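DNMT2 (Spodoptera frugiperda, PDB 4H0N) probably methylates cytosine 38 in the anticodon loop of tRNA(Asp), using S-adenosyl-L-methionine as methyl donor, and probably methylates cytosine in DNA as well. Local coordinates at residues G15-W20 and S41-N46; K121-E124 and V128-L131; E196-E201 and L291-F296; R215-F220 and K258-A263; E254-C259 and K278-R283. The protein carries 3 engineered substitutions. All coordinates share one frame; numbering follows the deposited sequence.

Interaction 1: G15-W20 and S41-N46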
# COMPACT_ATOMS: atom_id res chain seq x y z
N GLY A 15 -1.15 -6.09 -5.20
CA GLY A 15 -1.85 -6.18 -3.93
C GLY A 15 -3.36 -6.24 -4.13
O GLY A 15 -4.06 -6.95 -3.41
N MET A 16 -3.84 -5.48 -5.10
CA MET A 16 -5.25 -5.50 -5.48
C MET A 16 -5.69 -6.92 -5.81
O MET A 16 -6.67 -7.42 -5.27
CB MET A 16 -5.47 -4.59 -6.68
CG MET A 16 -5.23 -3.12 -6.40
SD MET A 16 -6.42 -2.46 -5.21
CE MET A 16 -6.22 -0.70 -5.46
N HIS A 17 -4.93 -7.56 -6.71
CA HIS A 17 -5.19 -8.93 -7.12
C HIS A 17 -5.22 -9.87 -5.92
O HIS A 17 -6.05 -10.78 -5.86
CB HIS A 17 -4.10 -9.37 -8.11
CG HIS A 17 -4.45 -10.59 -8.89
ND1 HIS A 17 -3.81 -10.92 -10.07
CD2 HIS A 17 -5.36 -11.57 -8.67
CE1 HIS A 17 -4.32 -12.04 -10.54
NE2 HIS A 17 -5.25 -12.46 -9.72
N CYS A 18 -4.32 -9.65 -4.97
CA CYS A 18 -4.31 -10.45 -3.76
C CYS A 18 -5.54 -10.21 -2.91
O CYS A 18 -6.04 -11.12 -2.25
CB CYS A 18 -3.05 -10.16 -2.94
SG CYS A 18 -1.61 -11.02 -3.54
N ALA A 19 -6.04 -8.98 -2.94
CA ALA A 19 -7.18 -8.59 -2.13
C ALA A 19 -8.49 -9.11 -2.72
O ALA A 19 -9.42 -9.46 -1.99
CB ALA A 19 -7.22 -7.08 -1.97
N TRP A 20 -8.56 -9.16 -4.05
CA TRP A 20 -9.74 -9.68 -4.73
C TRP A 20 -9.97 -11.14 -4.39
O TRP A 20 -11.12 -11.57 -4.21
CB TRP A 20 -9.60 -9.52 -6.25
CG TRP A 20 -10.81 -10.00 -6.97
CD1 TRP A 20 -10.96 -11.18 -7.65
CD2 TRP A 20 -12.06 -9.32 -7.08
NE1 TRP A 20 -12.22 -11.26 -8.17
CE2 TRP A 20 -12.92 -10.13 -7.83
CE3 TRP A 20 -12.54 -8.08 -6.60
CZ2 TRP A 20 -14.23 -9.76 -8.13
CZ3 TRP A 20 -13.83 -7.72 -6.90
CH2 TRP A 20 -14.67 -8.55 -7.66
N SER A 41 7.64 -7.72 -13.16
CA SER A 41 8.30 -9.01 -13.08
C SER A 41 7.86 -9.74 -11.82
O SER A 41 7.65 -10.95 -11.84
CB SER A 41 9.82 -8.84 -13.07
OG SER A 41 10.28 -8.42 -11.80
N VAL A 42 7.73 -8.99 -10.74
CA VAL A 42 7.24 -9.54 -9.48
C VAL A 42 5.79 -9.96 -9.64
O VAL A 42 5.39 -11.02 -9.15
CB VAL A 42 7.35 -8.49 -8.37
CG1 VAL A 42 6.65 -8.97 -7.10
CG2 VAL A 42 8.81 -8.16 -8.10
N TYR A 43 5.02 -9.14 -10.33
CA TYR A 43 3.61 -9.44 -10.57
C TYR A 43 3.47 -10.72 -11.40
O TYR A 43 2.63 -11.57 -11.10
CB TYR A 43 2.91 -8.27 -11.27
CG TYR A 43 1.40 -8.43 -11.39
CD1 TYR A 43 0.54 -7.71 -10.57
CD2 TYR A 43 0.84 -9.30 -12.33
CE1 TYR A 43 -0.84 -7.86 -10.68
CE2 TYR A 43 -0.53 -9.46 -12.43
CZ TYR A 43 -1.37 -8.73 -11.60
OH TYR A 43 -2.74 -8.88 -11.72
N LYS A 44 4.30 -10.85 -12.43
CA LYS A 44 4.23 -12.01 -13.32
C LYS A 44 4.61 -13.29 -12.59
O LYS A 44 4.15 -14.38 -12.92
CB LYS A 44 5.14 -11.82 -14.53
CG LYS A 44 4.38 -11.74 -15.85
CD LYS A 44 5.31 -11.83 -17.06
CE LYS A 44 5.96 -13.20 -17.18
NZ LYS A 44 7.25 -13.31 -16.43
N HIS A 45 5.46 -13.14 -11.58
CA HIS A 45 5.95 -14.27 -10.83
C HIS A 45 4.81 -14.91 -10.04
O HIS A 45 4.72 -16.14 -9.94
CB HIS A 45 7.06 -13.84 -9.88
CG HIS A 45 7.57 -14.93 -9.00
ND1 HIS A 45 8.43 -15.92 -9.46
CD2 HIS A 45 7.33 -15.22 -7.70
CE1 HIS A 45 8.70 -16.75 -8.47
NE2 HIS A 45 8.05 -16.35 -7.40
N ASN A 46 3.94 -14.08 -9.49
CA ASN A 46 2.85 -14.57 -8.66
C ASN A 46 1.56 -14.82 -9.42
O ASN A 46 0.70 -15.57 -8.97
CB ASN A 46 2.60 -13.63 -7.49
CG ASN A 46 3.71 -13.68 -6.47
OD1 ASN A 46 3.79 -14.62 -5.68
ND2 ASN A 46 4.59 -12.68 -6.49
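His17 and Tyr43 meet between two helices of the Rossmann-like methyltransferase fold, helix 15-23, which starts at the cofactor loop, and helix 37-46. Practically all of the surface buried here, 90 Å² with both sides summed, belongs to these two residues. The bond is a single one: His17 ND1 donates to Tyr43 OH over 2.8 Å, bent at 143°, with the hydroxyl tilted 25° out of the imidazole plane. Tyr43 brings only the phenol end of its ring to the edge of the imidazole, and the two side chains cross at about a right angle. The ring centroids are 5.8 Å apart. In each residue CG stands opposite the backbone N (chi1 -164° in His17, close to that in Tyr43), which carries each ring off its helix toward the other. Glu8 of strand 4-9 ties the pair together, one carboxylate oxygen taking Tyr43 OH and the other the backbone N of His17. Phe47 stacks on the His17 ring and also meets Tyr43, so the buried hydroxyl has two polar partners within an aromatic setting. Putting a leucine in place of His17 would probably leave Tyr43 OH without its nitrogen donor and Phe47 without its stacking partner. The cofactor product is close by: S-adenosyl-L-homocysteine lies about 7 Å from the Tyr43 side chain, and at the start of helix 15-23, the helix of His17, Gly15 N donates to its OXT.

Interaction 2: K121-E124 and V128-L131; sequences KGFE and VRNL
Phe123 lays one face of its ring against Arg129, a CH-pi contact in which Arg129 CB sits 3.6 Å from the ring centroid and 20° off the ring normal. The same ring turns its edge to Val128, with Phe123 CE1 and Val128 CG1 3.6 Å apart. Phe123 CG points directly away from the backbone N (chi1 -180°), carrying the ring across to the first turn of the helix. Trimming this ring to an alanine would probably leave Arg129 CB without the ring face it lies on and Val128 CG1 without its aromatic neighbour. The loop follows the ENV motif of the C5-methyltransferase family at the end of strand 114-119 and leads into helix 127-138; the Phe123 side chain is about 7 Å from that of Cys79, the probable catalytic cysteine. Polar contacts run mostly within each segment. Glu124 curls back to the start of its own loop, taking Lys121 NZ at OE2 in a 2.7 Å salt bridge and Gly122 N at OE1, 3.0 Å away. Arg129 bends at chi2 past the Glu124 carbonyl, its NH1 donates to Asn130 OD1, and its NE forms a salt bridge with Glu145.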
# COMPACT_ATOMS: atom_id res chain seq x y z
N LYS A 121 -3.02 9.84 2.15
CA LYS A 121 -3.68 10.68 3.13
C LYS A 121 -3.59 12.11 2.63
O LYS A 121 -2.53 12.57 2.22
CB LYS A 121 -2.98 10.56 4.48
CG LYS A 121 -3.87 10.84 5.69
CD LYS A 121 -4.23 12.31 5.81
CE LYS A 121 -5.50 12.52 6.61
NZ LYS A 121 -6.06 13.88 6.39
N GLY A 122 -4.72 12.82 2.65
CA GLY A 122 -4.72 14.22 2.27
C GLY A 122 -5.29 14.42 0.88
O GLY A 122 -5.57 15.55 0.47
N PHE A 123 -5.46 13.32 0.15
CA PHE A 123 -6.12 13.38 -1.14
C PHE A 123 -7.49 14.01 -0.99
O PHE A 123 -7.88 14.84 -1.79
CB PHE A 123 -6.26 11.99 -1.77
CG PHE A 123 -6.93 12.01 -3.11
CD1 PHE A 123 -6.30 12.58 -4.21
CD2 PHE A 123 -8.19 11.47 -3.28
CE1 PHE A 123 -6.91 12.60 -5.45
CE2 PHE A 123 -8.81 11.49 -4.52
CZ PHE A 123 -8.16 12.06 -5.61
N GLU A 124 -8.19 13.64 0.08
CA GLU A 124 -9.55 14.13 0.30
C GLU A 124 -9.64 15.66 0.41
O GLU A 124 -10.74 16.23 0.31
CB GLU A 124 -10.17 13.47 1.54
CG GLU A 124 -9.69 14.00 2.89
CD GLU A 124 -8.31 13.48 3.27
OE1 GLU A 124 -7.70 12.75 2.46
OE2 GLU A 124 -7.85 13.79 4.39
N VAL A 128 -7.84 17.67 -6.96
CA VAL A 128 -8.06 16.49 -7.79
C VAL A 128 -9.23 15.67 -7.26
O VAL A 128 -10.09 15.23 -8.03
CB VAL A 128 -6.81 15.61 -7.85
CG1 VAL A 128 -7.12 14.31 -8.59
CG2 VAL A 128 -5.66 16.37 -8.50
N ARG A 129 -9.26 15.48 -5.95
CA ARG A 129 -10.33 14.72 -5.32
C ARG A 129 -11.68 15.37 -5.60
O ARG A 129 -12.63 14.69 -5.98
CB ARG A 129 -10.10 14.58 -3.82
CG ARG A 129 -11.23 13.92 -3.06
CD ARG A 129 -12.05 14.96 -2.31
NE ARG A 129 -13.35 14.44 -1.90
CZ ARG A 129 -14.41 15.19 -1.64
NH1 ARG A 129 -14.34 16.51 -1.74
NH2 ARG A 129 -15.56 14.63 -1.28
N ASN A 130 -11.75 16.69 -5.43
CA ASN A 130 -13.00 17.41 -5.69
C ASN A 130 -13.48 17.23 -7.12
O ASN A 130 -14.67 17.10 -7.37
CB ASN A 130 -12.86 18.89 -5.36
CG ASN A 130 -12.68 19.14 -3.87
OD1 ASN A 130 -12.90 18.25 -3.05
ND2 ASN A 130 -12.30 20.36 -3.52
N LEU A 131 -12.54 17.21 -8.06
CA LEU A 131 -12.86 17.00 -9.46
C LEU A 131 -13.30 15.57 -9.68
O LEU A 131 -14.27 15.32 -10.39
CB LEU A 131 -11.65 17.28 -10.34
CG LEU A 131 -11.98 17.36 -11.83
CD1 LEU A 131 -12.73 18.65 -12.10
CD2 LEU A 131 -10.72 17.27 -12.68

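Interaction 3: E196-E201 and L291-F296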
# COMPACT_ATOMS: atom_id res chain seq x y z
N GLU A 196 3.95 -11.95 16.86
CA GLU A 196 4.61 -13.25 16.97
C GLU A 196 4.27 -14.18 15.82
O GLU A 196 5.13 -14.92 15.35
CB GLU A 196 4.25 -13.93 18.28
CG GLU A 196 4.69 -13.18 19.50
CD GLU A 196 4.61 -14.02 20.75
OE1 GLU A 196 4.32 -13.46 21.83
OE2 GLU A 196 4.84 -15.24 20.65
N SER A 197 3.01 -14.15 15.39
CA SER A 197 2.53 -15.00 14.30
C SER A 197 3.39 -14.79 13.06
O SER A 197 3.64 -15.72 12.29
CB SER A 197 1.07 -14.69 13.97
OG SER A 197 0.60 -13.56 14.69
N ILE A 198 3.85 -13.56 12.89
CA ILE A 198 4.64 -13.19 11.73
C ILE A 198 6.05 -12.74 12.12
O ILE A 198 6.38 -11.55 12.09
CB ILE A 198 3.88 -12.14 10.88
CG1 ILE A 198 3.47 -10.94 11.73
CG2 ILE A 198 2.62 -12.77 10.31
CD1 ILE A 198 2.53 -9.98 11.01
N ILE A 199 6.88 -13.72 12.50
CA ILE A 199 8.29 -13.50 12.79
C ILE A 199 8.99 -14.86 12.73
O ILE A 199 8.46 -15.86 13.22
CB ILE A 199 8.50 -12.81 14.17
CG1 ILE A 199 8.80 -11.32 13.98
CG2 ILE A 199 9.65 -13.45 14.95
CD1 ILE A 199 8.41 -10.47 15.15
N GLU A 200 10.17 -14.88 12.12
CA GLU A 200 10.92 -16.11 11.92
C GLU A 200 12.10 -16.16 12.89
O GLU A 200 12.61 -15.12 13.29
CB GLU A 200 11.40 -16.17 10.47
CG GLU A 200 11.23 -14.83 9.77
CD GLU A 200 10.76 -14.95 8.34
OE1 GLU A 200 9.54 -14.83 8.10
OE2 GLU A 200 11.62 -15.16 7.45
N GLU A 201 12.53 -17.36 13.27
CA GLU A 201 13.65 -17.48 14.21
C GLU A 201 15.00 -17.41 13.48
O GLU A 201 15.89 -16.66 13.89
CB GLU A 201 13.53 -18.73 15.09
CG GLU A 201 13.82 -20.07 14.41
CD GLU A 201 15.27 -20.51 14.56
OE1 GLU A 201 16.09 -19.71 15.08
OE2 GLU A 201 15.60 -21.65 14.18
N LEU A 291 5.53 -8.53 4.05
CA LEU A 291 4.45 -9.10 3.25
C LEU A 291 3.32 -9.66 4.12
O LEU A 291 2.14 -9.47 3.81
CB LEU A 291 4.98 -10.18 2.29
CG LEU A 291 5.51 -9.70 0.93
CD1 LEU A 291 6.35 -10.77 0.25
CD2 LEU A 291 4.36 -9.28 0.03
N MET A 292 3.69 -10.34 5.20
CA MET A 292 2.72 -10.87 6.16
C MET A 292 2.05 -9.75 6.94
O MET A 292 0.86 -9.80 7.22
CB MET A 292 3.40 -11.82 7.15
CG MET A 292 3.83 -13.15 6.57
SD MET A 292 2.46 -14.06 5.85
CE MET A 292 3.07 -14.30 4.18
N ILE A 293 2.84 -8.74 7.30
CA ILE A 293 2.33 -7.54 7.94
C ILE A 293 1.31 -6.81 7.05
O ILE A 293 0.30 -6.32 7.55
CB ILE A 293 3.47 -6.58 8.33
CG1 ILE A 293 4.25 -7.15 9.51
CG2 ILE A 293 2.94 -5.20 8.69
CD1 ILE A 293 5.58 -6.47 9.77
N MET A 294 1.57 -6.76 5.75
CA MET A 294 0.63 -6.12 4.83
C MET A 294 -0.45 -7.09 4.36
O MET A 294 -1.18 -6.82 3.40
CB MET A 294 1.37 -5.50 3.64
CG MET A 294 2.28 -4.36 4.05
SD MET A 294 3.14 -3.65 2.65
CE MET A 294 1.80 -2.74 1.88
N CYS A 295 -0.54 -8.22 5.05
CA CYS A 295 -1.61 -9.20 4.88
C CYS A 295 -1.65 -9.85 3.51
O CYS A 295 -2.71 -10.22 3.02
CB CYS A 295 -2.96 -8.58 5.23
SG CYS A 295 -3.06 -7.99 6.93
N PHE A 296 -0.49 -10.00 2.88
CA PHE A 296 -0.40 -10.82 1.69
C PHE A 296 -0.51 -12.29 2.11
O PHE A 296 -0.21 -12.63 3.26
CB PHE A 296 0.91 -10.58 0.94
CG PHE A 296 0.89 -9.36 0.07
CD1 PHE A 296 0.86 -8.09 0.62
CD2 PHE A 296 0.93 -9.47 -1.31
CE1 PHE A 296 0.86 -6.96 -0.18
CE2 PHE A 296 0.93 -8.35 -2.13
CZ PHE A 296 0.90 -7.09 -1.56
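Ile198 packs against Met292 and Ile293 on the last turn of helix 287-293, in the catalytic-domain family of C5-methyltransferases; the irregular segment 196-201 comes from the long insertion that, as in this family, probably forms the target-recognition region. The contact is wholly apolar, with no hydrogen bond crossing it, and Ile198 contributes the largest buried area. Its two branches divide the work. The CG2 methyl lies against Met292 CB at 3.4 Å and is 3.9 Å from Met292 CG. The longer branch reaches the next residue along, Ile198 CD1 stopping 3.6 Å from Ile293 CG1. This straddling depends on the rotamer: CG1 of Ile198 sits between the backbone N and the carbonyl carbon (chi1 54°), the crowded position, while CG2 lies opposite the carbonyl carbon. Met292 meets the isoleucine with the root of its side chain only; bends at chi2 and chi3 then carry the sulfur end away. Ile293 is crossed at about a right angle, the CD1 methyl end of Ile198 against the CG1 methylene. A second, weak tie joins the same two pieces of chain, from Glu200 N to the Glu289 carboxylate about one turn earlier on the helix. Straight after the contact the helix is closed by a Schellman motif. Cys295, with positive phi (64°), takes the C-prime place, its N bonding to Met292 O at 3.0 Å, and the chain turns away with Phe296 N bonded to Leu291 O at 2.8 Å.

Interaction 4: R215-F220 and K258-A263. Engineered in segment 258-263: Ala261 (natural residue Glu), Ala262 (natural residue Glu).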
# COMPACT_ATOMS: atom_id res chain seq x y z
N ARG A 215 23.72 5.35 14.30
CA ARG A 215 23.99 6.71 14.73
C ARG A 215 22.69 7.49 14.91
O ARG A 215 22.61 8.40 15.74
CB ARG A 215 24.92 7.45 13.75
CG ARG A 215 26.35 6.93 13.70
CD ARG A 215 27.29 7.92 13.01
NE ARG A 215 27.97 8.79 13.97
CZ ARG A 215 27.89 10.12 13.98
NH1 ARG A 215 27.14 10.75 13.08
NH2 ARG A 215 28.54 10.82 14.89
N CYS A 216 21.67 7.13 14.13
CA CYS A 216 20.38 7.81 14.19
C CYS A 216 19.40 7.11 15.13
O CYS A 216 18.18 7.23 14.97
CB CYS A 216 19.75 7.89 12.80
SG CYS A 216 20.81 8.55 11.51
N ALA A 217 19.92 6.38 16.10
CA ALA A 217 19.10 5.55 16.98
C ALA A 217 18.00 6.32 17.72
O ALA A 217 16.99 5.74 18.11
CB ALA A 217 19.98 4.79 17.97
N LYS A 218 18.19 7.62 17.90
CA LYS A 218 17.27 8.41 18.72
C LYS A 218 15.86 8.53 18.14
O LYS A 218 14.92 8.81 18.87
CB LYS A 218 17.85 9.80 19.00
CG LYS A 218 18.50 9.94 20.37
CD LYS A 218 17.65 9.30 21.46
CE LYS A 218 17.78 10.03 22.80
NZ LYS A 218 17.60 9.12 23.97
N VAL A 219 15.72 8.30 16.84
CA VAL A 219 14.43 8.48 16.19
C VAL A 219 13.86 7.19 15.62
O VAL A 219 12.94 7.21 14.81
CB VAL A 219 14.51 9.52 15.06
CG1 VAL A 219 14.75 10.91 15.63
CG2 VAL A 219 15.62 9.13 14.08
N PHE A 220 14.43 6.07 16.05
CA PHE A 220 13.92 4.76 15.67
C PHE A 220 12.64 4.48 16.44
O PHE A 220 12.52 4.87 17.60
CB PHE A 220 14.94 3.68 15.99
CG PHE A 220 16.00 3.50 14.94
CD1 PHE A 220 15.69 3.66 13.60
CD2 PHE A 220 17.29 3.17 15.30
CE1 PHE A 220 16.67 3.49 12.63
CE2 PHE A 220 18.27 3.00 14.33
CZ PHE A 220 17.96 3.17 13.00
N LYS A 258 17.53 0.57 28.98
CA LYS A 258 18.79 0.72 29.71
C LYS A 258 19.88 1.20 28.76
O LYS A 258 20.68 2.07 29.10
CB LYS A 258 19.19 -0.61 30.35
CG LYS A 258 20.26 -0.48 31.42
CD LYS A 258 20.54 -1.84 32.08
CE LYS A 258 21.08 -1.67 33.50
NZ LYS A 258 21.47 -2.98 34.10
N CYS A 259 19.89 0.63 27.55
CA CYS A 259 20.86 1.01 26.54
C CYS A 259 20.69 2.47 26.16
O CYS A 259 21.66 3.22 26.10
CB CYS A 259 20.71 0.13 25.30
SG CYS A 259 21.74 0.64 23.90
N TYR A 260 19.45 2.86 25.91
CA TYR A 260 19.13 4.25 25.58
C TYR A 260 19.59 5.21 26.66
O TYR A 260 20.04 6.31 26.36
CB TYR A 260 17.63 4.41 25.33
CG TYR A 260 17.23 4.34 23.87
CD1 TYR A 260 17.37 5.44 23.04
CD2 TYR A 260 16.72 3.17 23.33
CE1 TYR A 260 17.00 5.38 21.71
CE2 TYR A 260 16.35 3.10 22.00
CZ TYR A 260 16.49 4.20 21.19
OH TYR A 260 16.13 4.14 19.87
N ALA A 261 19.46 4.80 27.92
CA ALA A 261 19.89 5.62 29.05
C ALA A 261 21.41 5.71 29.11
O ALA A 261 21.97 6.78 29.30
CB ALA A 261 19.34 5.06 30.35
N ALA A 262 22.07 4.56 28.96
CA ALA A 262 23.52 4.51 28.99
C ALA A 262 24.12 5.27 27.80
O ALA A 262 25.18 5.87 27.91
CB ALA A 262 24.00 3.07 29.00
N ALA A 263 23.41 5.25 26.67
CA ALA A 263 23.85 5.98 25.49
C ALA A 263 23.60 7.48 25.63
O ALA A 263 24.12 8.27 24.85
CB ALA A 263 23.16 5.45 24.25
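Tyr260 reaches out from helix 253-262 to the Ala217 carbonyl in the short 3-10 turn at 217-218, both in what is probably the target-recognition region of this C5-methyltransferase. Its hydroxyl donates to Ala217 O; the 2.5 Å length from Tyr260 OH is doubtful. The donor comes from above the carbonyl plane, 35° out of it, with a C=O...donor angle of 143°, so it does not lie on a lone pair. Two apolar groups lie near the hydroxyl: Ala217 CB at 4.3 Å from Tyr260 OH, and Phe220 CB at 4.1 Å from that same oxygen. Along one ring edge runs Lys218, heading the opposite way to the tyrosine. Its chain, bent at chi2 and chi3, places CD in the ring plane 4.0 Å from Tyr260 CE1, and NZ near that plane, 3.8 Å from Tyr260 CD1; the ammonium therefore borders the edge instead of covering a face. Further out, Phe277 of helix 271-278 meets the Tyr260 ring edge-to-face and also touches Ala217, backing both partners. The same helix also touches Ala263, at the end of the segment that carries the tyrosine. Within the turn, Ala217 O also takes a weak backbone bond from Phe220 N, and Cys216 O lies 4.1 Å above the Phe220 ring plane, over its centre.

Interaction 5: E254-C259 and K278-R283; sequences EVVQKC and KELKLR
Leu280 is the bump here, and the hollow is a shallow dip on helix 253-262 bounded by Val255, Val256 and Cys259. Its forked end spreads across one turn of the helix. The CD2 methyl settles toward the N-terminal side, 3.9 Å from Val255 CG1, and also meets the backbone of the next residue, 4.0 Å from Val256 CA. Val256 closes that side with its own methyl, CG2 standing 4.2 Å from Leu280 CD2. The other prong, Leu280 CD1, lodges against Cys259, 3.8 Å from SG. That sulfur lies opposite the backbone N (chi1 173°), which lays it alongside the fork. This is plain apolar packing within the probable target-recognition region of the C5-methyltransferase fold, joining the helix to the loop between helices 271-278 and 287-293. Val255 runs antiparallel alongside Leu280, while Val256 stands roughly perpendicular to it, one methyl against another. Leu276 and Phe277 of helix 271-278 also touch Cys259. The loop behind the leucine is fastened separately: Leu280 O bonds to Thr249 OG1, and backbone bonds tie Leu282 to Val209 and Arg283 to Phe248.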
# COMPACT_ATOMS: atom_id res chain seq x y z
N GLU A 254 12.74 -3.56 28.25
CA GLU A 254 13.44 -3.02 29.41
C GLU A 254 14.94 -2.92 29.11
O GLU A 254 15.59 -1.95 29.50
CB GLU A 254 13.20 -3.91 30.62
CG GLU A 254 13.41 -3.19 31.94
CD GLU A 254 12.70 -3.88 33.09
OE1 GLU A 254 12.64 -3.29 34.19
OE2 GLU A 254 12.19 -5.01 32.89
N VAL A 255 15.47 -3.91 28.41
CA VAL A 255 16.86 -3.90 28.01
C VAL A 255 17.13 -2.74 27.04
O VAL A 255 18.14 -2.05 27.14
CB VAL A 255 17.27 -5.24 27.37
CG1 VAL A 255 18.67 -5.16 26.79
CG2 VAL A 255 17.18 -6.36 28.40
N VAL A 256 16.20 -2.53 26.11
CA VAL A 256 16.29 -1.44 25.14
C VAL A 256 16.38 -0.08 25.83
O VAL A 256 17.13 0.80 25.40
CB VAL A 256 15.10 -1.47 24.14
CG1 VAL A 256 15.10 -0.24 23.23
CG2 VAL A 256 15.13 -2.74 23.30
N GLN A 257 15.64 0.08 26.92
CA GLN A 257 15.62 1.33 27.67
C GLN A 257 16.93 1.62 28.42
O GLN A 257 17.37 2.76 28.49
CB GLN A 257 14.45 1.34 28.64
CG GLN A 257 13.10 1.38 27.97
CD GLN A 257 12.65 2.79 27.67
OE1 GLN A 257 13.47 3.71 27.58
NE2 GLN A 257 11.34 2.97 27.52
N LYS A 258 17.53 0.57 28.98
CA LYS A 258 18.79 0.72 29.71
C LYS A 258 19.88 1.20 28.76
O LYS A 258 20.68 2.07 29.10
CB LYS A 258 19.19 -0.61 30.35
CG LYS A 258 20.26 -0.48 31.42
CD LYS A 258 20.54 -1.84 32.08
CE LYS A 258 21.08 -1.67 33.50
NZ LYS A 258 21.47 -2.98 34.10
N CYS A 259 19.89 0.63 27.55
CA CYS A 259 20.86 1.01 26.54
C CYS A 259 20.69 2.47 26.16
O CYS A 259 21.66 3.22 26.10
CB CYS A 259 20.71 0.13 25.30
SG CYS A 259 21.74 0.64 23.90
N LYS A 278 24.86 -1.54 19.14
CA LYS A 278 25.28 -2.70 18.38
C LYS A 278 24.84 -3.99 19.07
O LYS A 278 24.52 -4.98 18.41
CB LYS A 278 26.79 -2.70 18.18
CG LYS A 278 27.25 -2.49 16.74
CD LYS A 278 27.85 -3.76 16.16
CE LYS A 278 28.88 -4.36 17.11
NZ LYS A 278 29.63 -5.50 16.53
N GLU A 279 24.81 -3.97 20.40
CA GLU A 279 24.52 -5.16 21.19
C GLU A 279 23.04 -5.31 21.53
O GLU A 279 22.66 -6.16 22.35
CB GLU A 279 25.38 -5.22 22.46
CG GLU A 279 25.19 -4.07 23.44
CD GLU A 279 26.34 -3.94 24.43
OE1 GLU A 279 27.49 -3.75 23.98
OE2 GLU A 279 26.10 -4.02 25.65
N LEU A 280 22.20 -4.50 20.89
CA LEU A 280 20.75 -4.65 20.99
C LEU A 280 20.21 -5.57 19.90
O LEU A 280 19.03 -5.93 19.91
CB LEU A 280 20.06 -3.28 20.91
CG LEU A 280 19.86 -2.55 22.24
CD1 LEU A 280 19.00 -1.30 22.05
CD2 LEU A 280 19.24 -3.49 23.27
N LYS A 281 21.07 -5.95 18.96
CA LYS A 281 20.70 -6.74 17.78
C LYS A 281 19.46 -6.22 17.01
O LYS A 281 18.69 -7.01 16.45
CB LYS A 281 20.61 -8.25 18.11
CG LYS A 281 19.29 -8.73 18.74
CD LYS A 281 19.31 -10.23 19.07
CE LYS A 281 18.96 -10.49 20.46
NZ LYS A 281 19.44 -11.87 20.87
N LEU A 282 19.30 -4.90 16.95
CA LEU A 282 18.23 -4.31 16.17
C LEU A 282 18.37 -4.72 14.71
O LEU A 282 19.46 -4.69 14.16
CB LEU A 282 18.26 -2.79 16.26
CG LEU A 282 18.04 -2.22 17.66
CD1 LEU A 282 18.25 -0.72 17.67
CD2 LEU A 282 16.64 -2.57 18.13
N ARG A 283 17.26 -5.12 14.10
CA ARG A 283 17.28 -5.54 12.71
C ARG A 283 16.04 -5.04 12.00
O ARG A 283 15.04 -4.72 12.64
CB ARG A 283 17.32 -7.06 12.60
CG ARG A 283 16.01 -7.74 12.97
CD ARG A 283 15.87 -9.04 12.21
NE ARG A 283 14.86 -9.93 12.79
CZ ARG A 283 13.60 -10.00 12.38
NH1 ARG A 283 13.18 -9.23 11.39
NH2 ARG A 283 12.77 -10.84 12.97

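Interactions 1 and 2 belong to the catalytic domain, their centres 26 Å apart: Tyr43 of the first lies about 7 Å from bound S-adenosyl-L-homocysteine, while Phe123 of the second, about 13 Å from that ligand, is near the probable catalytic Cys79. Interaction 3 is in packing contact with both interaction 1 and interaction 5. On one side Phe296 CD2 packs 3.7 Å from Cys18 SG of interaction 1; on the other Ile199 CG1 is 4.1 Å from Arg283 NH2 of interaction 5. Interactions 4 and 5 share helix 253-262, their centres only 8 Å apart, and lie well away from the cofactor pocket, interaction 4 being centred 39 Å from interaction 1.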